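Local coordinates for enolase (alpha proteobacterium BAL199, PDB 3UGV), which binds magnesium and, as a member of the mandelate racemase/muconate lactonizing branch of the enolase superfamily, probably abstracts a proton alpha to a carboxylate of its substrate, at residues 191-196 with 220-225; 161-166 with 345-350. One frame throughout, in Å; residues are numbered along the deposited sequence.

Contact 1: 191-196 with 220-225; sequences KGLKLR and TALMVD. With MG (magnesium ion), chain B.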
ATOM      1  N   LYS F 191      36.242  -3.203 -19.997  1.00 32.00           N
ATOM      2  CA  LYS F 191      35.134  -2.448 -20.573  1.00 24.22           C
ATOM      3  C   LYS F 191      34.470  -1.555 -19.528  1.00 29.04           C
ATOM      4  O   LYS F 191      33.516  -0.832 -19.833  1.00 23.19           O
ATOM      5  CB  LYS F 191      34.108  -3.389 -21.192  1.00 24.59           C
ATOM      6  CG  LYS F 191      34.653  -4.327 -22.271  1.00 18.88           C
ATOM      7  CD  LYS F 191      33.589  -5.411 -22.582  1.00 67.91           C
ATOM      8  CE  LYS F 191      33.838  -6.182 -23.882  1.00 62.29           C
ATOM      9  NZ  LYS F 191      35.039  -7.065 -23.870  1.00 50.86           N
ATOM     10  N   GLY F 192      34.973  -1.609 -18.297  1.00 17.64           N
ATOM     11  CA  GLY F 192      34.446  -0.770 -17.238  1.00 15.40           C
ATOM     12  C   GLY F 192      35.496  -0.523 -16.171  1.00 21.12           C
ATOM     13  O   GLY F 192      36.377  -1.344 -15.953  1.00 21.56           O
ATOM     14  N   LEU F 193      35.398   0.624 -15.514  1.00 22.14           N
ATOM     15  CA  LEU F 193      36.348   1.036 -14.485  1.00 23.45           C
ATOM     16  C   LEU F 193      35.507   1.503 -13.309  1.00 24.22           C
ATOM     17  O   LEU F 193      34.478   2.134 -13.518  1.00 17.36           O
ATOM     18  CB  LEU F 193      37.184   2.224 -14.992  1.00 15.98           C
ATOM     19  CG  LEU F 193      38.059   1.988 -16.222  1.00 21.98           C
ATOM     20  CD1 LEU F 193      38.706   3.278 -16.667  1.00 21.89           C
ATOM     21  CD2 LEU F 193      39.130   0.954 -15.909  1.00 23.93           C
ATOM     22  N   LYS F 194      35.915   1.206 -12.082  1.00 26.90           N
ATOM     23  CA  LYS F 194      35.282   1.860 -10.941  1.00 17.51           C
ATOM     24  C   LYS F 194      35.933   3.206 -10.651  1.00 26.23           C
ATOM     25  O   LYS F 194      37.142   3.298 -10.464  1.00 27.92           O
ATOM     26  CB  LYS F 194      35.311   0.996  -9.680  1.00 24.23           C
ATOM     27  CG  LYS F 194      34.706   1.732  -8.475  1.00 21.68           C
ATOM     28  CD  LYS F 194      34.234   0.780  -7.421  1.00 29.49           C
ATOM     29  CE  LYS F 194      32.915   0.164  -7.813  1.00 29.22           C
ATOM     30  NZ  LYS F 194      32.618  -0.980  -6.917  1.00 27.90           N
ATOM     31  N   LEU F 195      35.112   4.244 -10.586  1.00 27.64           N
ATOM     32  CA  LEU F 195      35.586   5.590 -10.315  1.00 27.64           C
ATOM     33  C   LEU F 195      35.065   6.049  -8.942  1.00 30.14           C
ATOM     34  O   LEU F 195      33.859   6.054  -8.699  1.00 24.54           O
ATOM     35  CB  LEU F 195      35.102   6.529 -11.429  1.00 22.16           C
ATOM     36  CG  LEU F 195      35.421   8.008 -11.284  1.00 25.03           C
ATOM     37  CD1 LEU F 195      36.915   8.186 -11.349  1.00 29.98           C
ATOM     38  CD2 LEU F 195      34.729   8.824 -12.352  1.00 29.12           C
ATOM     39  N   ARG F 196      35.967   6.421  -8.035  1.00 21.16           N
ATOM     40  CA  ARG F 196      35.521   6.880  -6.722  1.00 16.79           C
ATOM     41  C   ARG F 196      35.194   8.371  -6.740  1.00 22.81           C
ATOM     42  O   ARG F 196      35.887   9.171  -7.376  1.00 24.70           O
ATOM     43  CB  ARG F 196      36.548   6.569  -5.633  1.00 16.87           C
ATOM     44  CG  ARG F 196      36.490   5.140  -5.095  1.00 23.87           C
ATOM     45  CD  ARG F 196      37.205   4.111  -5.980  1.00 20.90           C
ATOM     46  NE  ARG F 196      37.018   2.750  -5.467  1.00 27.75           N
ATOM     47  CZ  ARG F 196      37.739   1.691  -5.838  1.00 31.78           C
ATOM     48  NH1 ARG F 196      38.708   1.837  -6.733  1.00 26.35           N
ATOM     49  NH2 ARG F 196      37.499   0.485  -5.313  1.00 21.11           N
ATOM     50  N   THR F 220      33.927   2.918 -22.596  1.00 22.07           N
ATOM     51  CA  THR F 220      34.297   2.366 -21.303  1.00 22.82           C
ATOM     52  C   THR F 220      33.254   2.799 -20.283  1.00 24.72           C
ATOM     53  O   THR F 220      33.059   3.996 -20.063  1.00 21.92           O
ATOM     54  CB  THR F 220      35.672   2.890 -20.827  1.00 26.85           C
ATOM     55  OG1 THR F 220      36.671   2.591 -21.808  1.00 28.54           O
ATOM     56  CG2 THR F 220      36.064   2.236 -19.527  1.00 28.73           C
ATOM     57  N   ALA F 221      32.575   1.821 -19.682  1.00 15.38           N
ATOM     58  CA  ALA F 221      31.591   2.079 -18.648  1.00 19.13           C
ATOM     59  C   ALA F 221      32.304   2.598 -17.411  1.00 21.10           C
ATOM     60  O   ALA F 221      33.387   2.108 -17.081  1.00 24.85           O
ATOM     61  CB  ALA F 221      30.825   0.795 -18.322  1.00 16.41           C
ATOM     62  N   LEU F 222      31.711   3.592 -16.745  1.00 17.54           N
ATOM     63  CA  LEU F 222      32.189   4.054 -15.435  1.00 17.61           C
ATOM     64  C   LEU F 222      31.187   3.749 -14.324  1.00 20.89           C
ATOM     65  O   LEU F 222      30.011   4.126 -14.396  1.00 22.84           O
ATOM     66  CB  LEU F 222      32.485   5.551 -15.436  1.00 16.44           C
ATOM     67  CG  LEU F 222      33.536   6.024 -16.428  1.00 27.56           C
ATOM     68  CD1 LEU F 222      33.699   7.526 -16.301  1.00 19.35           C
ATOM     69  CD2 LEU F 222      34.850   5.318 -16.166  1.00 28.12           C
ATOM     70  N   MET F 223      31.653   3.037 -13.310  1.00 22.92           N
ATOM     71  CA  MET F 223      30.849   2.753 -12.134  1.00 21.07           C
ATOM     72  C   MET F 223      31.338   3.704 -11.060  1.00 22.12           C
ATOM     73  O   MET F 223      32.525   3.784 -10.784  1.00 33.81           O
ATOM     74  CB  MET F 223      31.052   1.307 -11.673  1.00 23.91           C
ATOM     75  CG  MET F 223      30.500   0.230 -12.597  1.00 27.13           C
ATOM     76  SD  MET F 223      31.379   0.091 -14.182  1.00 25.44           S
ATOM     77  CE  MET F 223      31.171  -1.671 -14.476  1.00 21.81           C
ATOM     78  N   VAL F 224      30.436   4.445 -10.455  1.00 19.64           N
ATOM     79  CA  VAL F 224      30.855   5.423  -9.475  1.00 22.76           C
ATOM     80  C   VAL F 224      30.477   4.967  -8.071  1.00 21.97           C
ATOM     81  O   VAL F 224      29.349   4.536  -7.829  1.00 25.56           O
ATOM     82  CB  VAL F 224      30.270   6.809  -9.801  1.00 26.19           C
ATOM     83  CG1 VAL F 224      29.983   7.615  -8.531  1.00 23.87           C
ATOM     84  CG2 VAL F 224      31.206   7.558 -10.747  1.00 28.43           C
ATOM     85  N   ASP F 225      31.437   5.049  -7.157  1.00 19.75           N
ATOM     86  CA  ASP F 225      31.228   4.630  -5.775  1.00 20.22           C
ATOM     87  C   ASP F 225      31.525   5.769  -4.811  1.00 30.99           C
ATOM     88  O   ASP F 225      32.620   6.343  -4.839  1.00 32.06           O
ATOM     89  CB  ASP F 225      32.141   3.453  -5.438  1.00 27.13           C
ATOM     90  CG  ASP F 225      31.703   2.710  -4.175  1.00 27.68           C
ATOM     91  OD1 ASP F 225      31.036   3.302  -3.282  1.00 25.14           O
ATOM     92  OD2 ASP F 225      32.022   1.518  -4.085  1.00 26.21           O
TER
HETATM   93 MG    MG B 500      31.774  -0.223  -3.184  1.00 28.29          MG
HETATM   94  O   HOH W   1      33.344  -1.443  -3.862  1.00 29.46           O
HETATM   95  O   HOH W   2      34.971   1.776  -3.595  1.00 27.44           O
HETATM   96  O   HOH W   3      33.141   0.147  -1.653  1.00 25.66           O
HETATM   97  O   HOH W   4      30.476   1.014  -2.062  1.00 32.08           O

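Contact 2: 161-166 with 345-350; sequences YNSNGL and WLEWQS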
ATOM      1  N   TYR F 161      35.167  -5.498 -14.378  1.00 21.84           N
ATOM      2  CA  TYR F 161      35.553  -4.100 -14.435  1.00 18.02           C
ATOM      3  C   TYR F 161      36.652  -3.905 -13.416  1.00 21.50           C
ATOM      4  O   TYR F 161      36.744  -4.648 -12.431  1.00 15.00           O
ATOM      5  CB  TYR F 161      34.357  -3.178 -14.148  1.00 11.30           C
ATOM      6  CG  TYR F 161      33.804  -3.239 -12.720  1.00 19.66           C
ATOM      7  CD1 TYR F 161      34.237  -2.348 -11.755  1.00 24.98           C
ATOM      8  CD2 TYR F 161      32.829  -4.166 -12.359  1.00 19.27           C
ATOM      9  CE1 TYR F 161      33.730  -2.389 -10.470  1.00 33.29           C
ATOM     10  CE2 TYR F 161      32.313  -4.207 -11.087  1.00 15.19           C
ATOM     11  CZ  TYR F 161      32.772  -3.312 -10.147  1.00 22.70           C
ATOM     12  OH  TYR F 161      32.287  -3.337  -8.880  1.00 25.80           O
ATOM     13  N   ASN F 162      37.484  -2.905 -13.649  1.00 20.98           N
ATOM     14  CA  ASN F 162      38.696  -2.749 -12.868  1.00 21.70           C
ATOM     15  C   ASN F 162      38.495  -1.792 -11.689  1.00 26.60           C
ATOM     16  O   ASN F 162      38.354  -0.579 -11.882  1.00 30.66           O
ATOM     17  CB  ASN F 162      39.828  -2.256 -13.795  1.00 16.63           C
ATOM     18  CG  ASN F 162      41.201  -2.314 -13.140  1.00 25.20           C
ATOM     19  OD1 ASN F 162      41.333  -2.307 -11.910  1.00 23.18           O
ATOM     20  ND2 ASN F 162      42.236  -2.358 -13.968  1.00 23.04           N
ATOM     21  N   SER F 163      38.492  -2.319 -10.466  1.00 23.25           N
ATOM     22  CA  SER F 163      38.411  -1.437  -9.306  1.00 28.97           C
ATOM     23  C   SER F 163      39.736  -1.186  -8.583  1.00 29.99           C
ATOM     24  O   SER F 163      39.737  -0.761  -7.427  1.00 26.82           O
ATOM     25  CB  SER F 163      37.301  -1.865  -8.325  1.00 28.03           C
ATOM     26  OG  SER F 163      37.579  -3.101  -7.710  1.00 37.88           O
ATOM     27  N   ASN F 164      40.858  -1.410  -9.263  1.00 27.50           N
ATOM     28  CA  ASN F 164      42.161  -1.215  -8.622  1.00 26.32           C
ATOM     29  C   ASN F 164      42.420   0.188  -8.058  1.00 37.61           C
ATOM     30  O   ASN F 164      43.181   0.333  -7.102  1.00 48.74           O
ATOM     31  CB  ASN F 164      43.296  -1.565  -9.571  1.00 27.14           C
ATOM     32  CG  ASN F 164      43.793  -2.987  -9.402  1.00 31.42           C
ATOM     33  OD1 ASN F 164      43.516  -3.657  -8.399  1.00 31.79           O
ATOM     34  ND2 ASN F 164      44.554  -3.450 -10.387  1.00 26.70           N
ATOM     35  N   GLY F 165      41.816   1.219  -8.649  1.00 36.32           N
ATOM     36  CA  GLY F 165      42.143   2.584  -8.258  1.00 34.65           C
ATOM     37  C   GLY F 165      41.130   3.668  -8.595  1.00 31.82           C
ATOM     38  O   GLY F 165      39.949   3.539  -8.300  1.00 28.94           O
ATOM     39  N   LEU F 166      41.599   4.747  -9.215  1.00 30.30           N
ATOM     40  CA  LEU F 166      40.772   5.930  -9.442  1.00 27.20           C
ATOM     41  C   LEU F 166      40.200   6.446  -8.118  1.00 34.66           C
ATOM     42  O   LEU F 166      38.993   6.728  -8.000  1.00 29.44           O
ATOM     43  CB  LEU F 166      39.660   5.649 -10.457  1.00 16.45           C
ATOM     44  CG  LEU F 166      40.145   5.009 -11.767  1.00 26.45           C
ATOM     45  CD1 LEU F 166      39.018   4.907 -12.786  1.00 19.43           C
ATOM     46  CD2 LEU F 166      41.307   5.814 -12.343  1.00 24.73           C
ATOM     47  N   TRP F 345      28.177  -7.876 -13.495  1.00 27.07           N
ATOM     48  CA  TRP F 345      29.606  -7.554 -13.585  1.00 23.86           C
ATOM     49  C   TRP F 345      30.386  -8.209 -12.459  1.00 27.17           C
ATOM     50  O   TRP F 345      29.884  -8.363 -11.335  1.00 23.75           O
ATOM     51  CB  TRP F 345      29.855  -6.047 -13.473  1.00 14.91           C
ATOM     52  CG  TRP F 345      29.425  -5.186 -14.628  1.00 25.09           C
ATOM     53  CD1 TRP F 345      28.204  -4.601 -14.801  1.00 21.27           C
ATOM     54  CD2 TRP F 345      30.239  -4.746 -15.728  1.00 25.21           C
ATOM     55  NE1 TRP F 345      28.201  -3.839 -15.940  1.00 25.41           N
ATOM     56  CE2 TRP F 345      29.436  -3.912 -16.533  1.00 27.28           C
ATOM     57  CE3 TRP F 345      31.560  -4.994 -16.121  1.00 18.22           C
ATOM     58  CZ2 TRP F 345      29.914  -3.316 -17.713  1.00 17.20           C
ATOM     59  CZ3 TRP F 345      32.036  -4.395 -17.291  1.00 18.41           C
ATOM     60  CH2 TRP F 345      31.217  -3.564 -18.065  1.00 19.42           C
ATOM     61  N   LEU F 346      31.635  -8.557 -12.753  1.00 27.98           N
ATOM     62  CA  LEU F 346      32.567  -9.033 -11.740  1.00 18.09           C
ATOM     63  C   LEU F 346      33.516  -7.906 -11.338  1.00 27.53           C
ATOM     64  O   LEU F 346      34.174  -7.314 -12.190  1.00 28.99           O
ATOM     65  CB  LEU F 346      33.378 -10.205 -12.283  1.00 22.75           C
ATOM     66  CG  LEU F 346      34.345 -10.766 -11.239  1.00 30.44           C
ATOM     67  CD1 LEU F 346      34.154 -12.251 -11.055  1.00 26.66           C
ATOM     68  CD2 LEU F 346      35.777 -10.435 -11.585  1.00 28.15           C
ATOM     69  N   GLU F 347      33.590  -7.594 -10.051  1.00 23.89           N
ATOM     70  CA  GLU F 347      34.533  -6.573  -9.623  1.00 26.82           C
ATOM     71  C   GLU F 347      35.927  -7.171  -9.564  1.00 30.80           C
ATOM     72  O   GLU F 347      36.141  -8.160  -8.868  1.00 24.45           O
ATOM     73  CB  GLU F 347      34.171  -6.012  -8.250  1.00 19.98           C
ATOM     74  CG  GLU F 347      35.094  -4.881  -7.818  1.00 28.98           C
ATOM     75  CD  GLU F 347      34.796  -4.383  -6.417  1.00 43.51           C
ATOM     76  OE1 GLU F 347      34.497  -3.174  -6.248  1.00 40.11           O
ATOM     77  OE2 GLU F 347      34.860  -5.206  -5.481  1.00 46.36           O
ATOM     78  N   TRP F 348      36.878  -6.570 -10.277  1.00 26.79           N
ATOM     79  CA  TRP F 348      38.236  -7.097 -10.279  1.00 21.46           C
ATOM     80  C   TRP F 348      39.226  -6.136  -9.651  1.00 21.23           C
ATOM     81  O   TRP F 348      39.187  -4.933  -9.904  1.00 24.88           O
ATOM     82  CB  TRP F 348      38.686  -7.482 -11.694  1.00 21.45           C
ATOM     83  CG  TRP F 348      40.096  -8.054 -11.776  1.00 25.77           C
ATOM     84  CD1 TRP F 348      40.453  -9.376 -11.692  1.00 30.88           C
ATOM     85  CD2 TRP F 348      41.324  -7.322 -11.957  1.00 21.17           C
ATOM     86  NE1 TRP F 348      41.820  -9.508 -11.814  1.00 28.41           N
ATOM     87  CE2 TRP F 348      42.377  -8.266 -11.978  1.00 25.71           C
ATOM     88  CE3 TRP F 348      41.636  -5.968 -12.108  1.00 27.77           C
ATOM     89  CZ2 TRP F 348      43.715  -7.894 -12.135  1.00 22.36           C
ATOM     90  CZ3 TRP F 348      42.971  -5.601 -12.273  1.00 30.53           C
ATOM     91  CH2 TRP F 348      43.990  -6.560 -12.277  1.00 22.47           C
ATOM     92  N   GLN F 349      40.114  -6.688  -8.830  1.00 17.48           N
ATOM     93  CA  GLN F 349      41.244  -5.946  -8.278  1.00 21.02           C
ATOM     94  C   GLN F 349      42.367  -6.948  -8.046  1.00 29.92           C
ATOM     95  O   GLN F 349      42.114  -8.146  -7.955  1.00 34.29           O
ATOM     96  CB  GLN F 349      40.859  -5.235  -6.978  1.00 20.53           C
ATOM     97  CG  GLN F 349      40.692  -6.162  -5.782  1.00 35.35           C
ATOM     98  CD  GLN F 349      39.395  -6.948  -5.806  1.00 44.74           C
ATOM     99  OE1 GLN F 349      38.360  -6.475  -6.298  1.00 50.35           O
ATOM    100  NE2 GLN F 349      39.442  -8.162  -5.271  1.00 35.27           N
ATOM    101  N   SER F 350      43.607  -6.478  -7.979  1.00 30.22           N
ATOM    102  CA  SER F 350      44.741  -7.386  -7.782  1.00 28.34           C
ATOM    103  C   SER F 350      45.408  -7.219  -6.408  1.00 29.17           C
ATOM    104  O   SER F 350      46.572  -7.571  -6.213  1.00 40.70           O
ATOM    105  CB  SER F 350      45.762  -7.244  -8.918  1.00 27.19           C
ATOM    106  OG  SER F 350      46.159  -5.898  -9.085  1.00 26.83           O
TER

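Contact 1: 191-196 with 220-225
Leu195 and Val224 run alongside each other in the same direction, with Leu195 CD2 4.1 Å from Val224 CG2; on the same face Leu193 CB meets Leu222 CD2 at 4.0 Å. Helices 171-183 and 202-216 cover this apolar layer, the close-packed side of the contact. The solvent side is the Lys191 end, where the exposed lysine side chain turns from the partner strand and comes no nearer than 5.6 Å. Between the strands, five backbone hydrogen bonds run from Ala221 N to Lys191 O through to Asp225 N to Leu195 O, and the shortest joins Leu195 N to Met223 O at 2.6 Å. Strand 192-196, helix 202-216 and strand 221-225 form a beta-alpha-beta unit of the C-terminal barrel domain, the apolar face turned to the helices and the other to the barrel interior.

On that interior face Met223 continues the apolar packing, against Tyr161 and Trp345, whereas the magnesium end is polar and hydrated. Asp225, its CG anti to the backbone N (chi1 -163°), binds magnesium through OD2 at 2.0 Å, while OD1 accepts from Asn227 N. The Lys194 chain turns at its third torsion (-78°), and its NZ donates to a metal-bound water at 3.2 Å. The same ammonium forms salt bridges with Glu251 and Glu347. A methionine in place of Lys194 would probably leave these two carboxylates without their shared positive partner and the metal-bound water without this donor. Lys194 CD also lies over one face of the Arg196 guanidinium, toward its rim, and Arg196 NE reaches a second water, in the guanidinium plane, at 2.9 Å.

Contact 2: 161-166 with 345-350
Tyr161 lays one face of its ring over the backbone of Glu347, whose CA sits 4.0 Å from the ring centroid in a CH-pi contact. A chi1 of 67° tucks CG over the backbone, between N and C, which brings the ring across the neighbouring strand; CD2 meets Trp345 CB at 3.7 Å near the ring plane. The phenol oxygen is hydrogen-bonded to Lys194 NZ, and Glu347 OE2 accepts from Leu328 N. Beneath these side chains the backbones form a parallel pair, with Trp348 N donating to Tyr161 O at 2.9 Å. Trp348 O then takes two donors, Ser163 N and, from above the carbonyl plane at 3.3 Å, Ser163 OG. On the other face the Trp348 ring receives Asn162 OD1 at its edge, 3.7 Å from CE3, the amide nearly perpendicular to the ring. That oxygen also accepts from Asn164 N, closing an Asx turn. Asn164 in turn clasps Ser350: OD1 accepts from Ser350 N in the carbonyl plane at 2.9 Å, and ND2 donates to Ser350 OG. Strands 157-162 and 346-348, distant in sequence, thus meet as parallel neighbours, consistent with the ring closure of the modified TIM barrel found in enolase-superfamily enzymes.

In the fold
Contact 1 is nested in sequence inside the loop closed by contact 2, and their centres lie 9 Å apart. Segment 161-166 bridges them, since Asn162 also makes backbone hydrogen bonds to Gly192 and Lys194, running strands 346-348, 157-162, 192-196 and 221-225 side by side. Arg196 NH1 ties the two directly through probable hydrogen bonds to Gly165 O at 2.6 Å and Ser163 O at 2.9 Å. From contact 1, Lys194 reaches Tyr161 and Glu347 of contact 2. Asp225 joins Glu251 and Glu277 as a protein ligand of the magnesium, whereas the Glu347 side chain is about 5 Å from the ion, consistent with both contacts lining the active site.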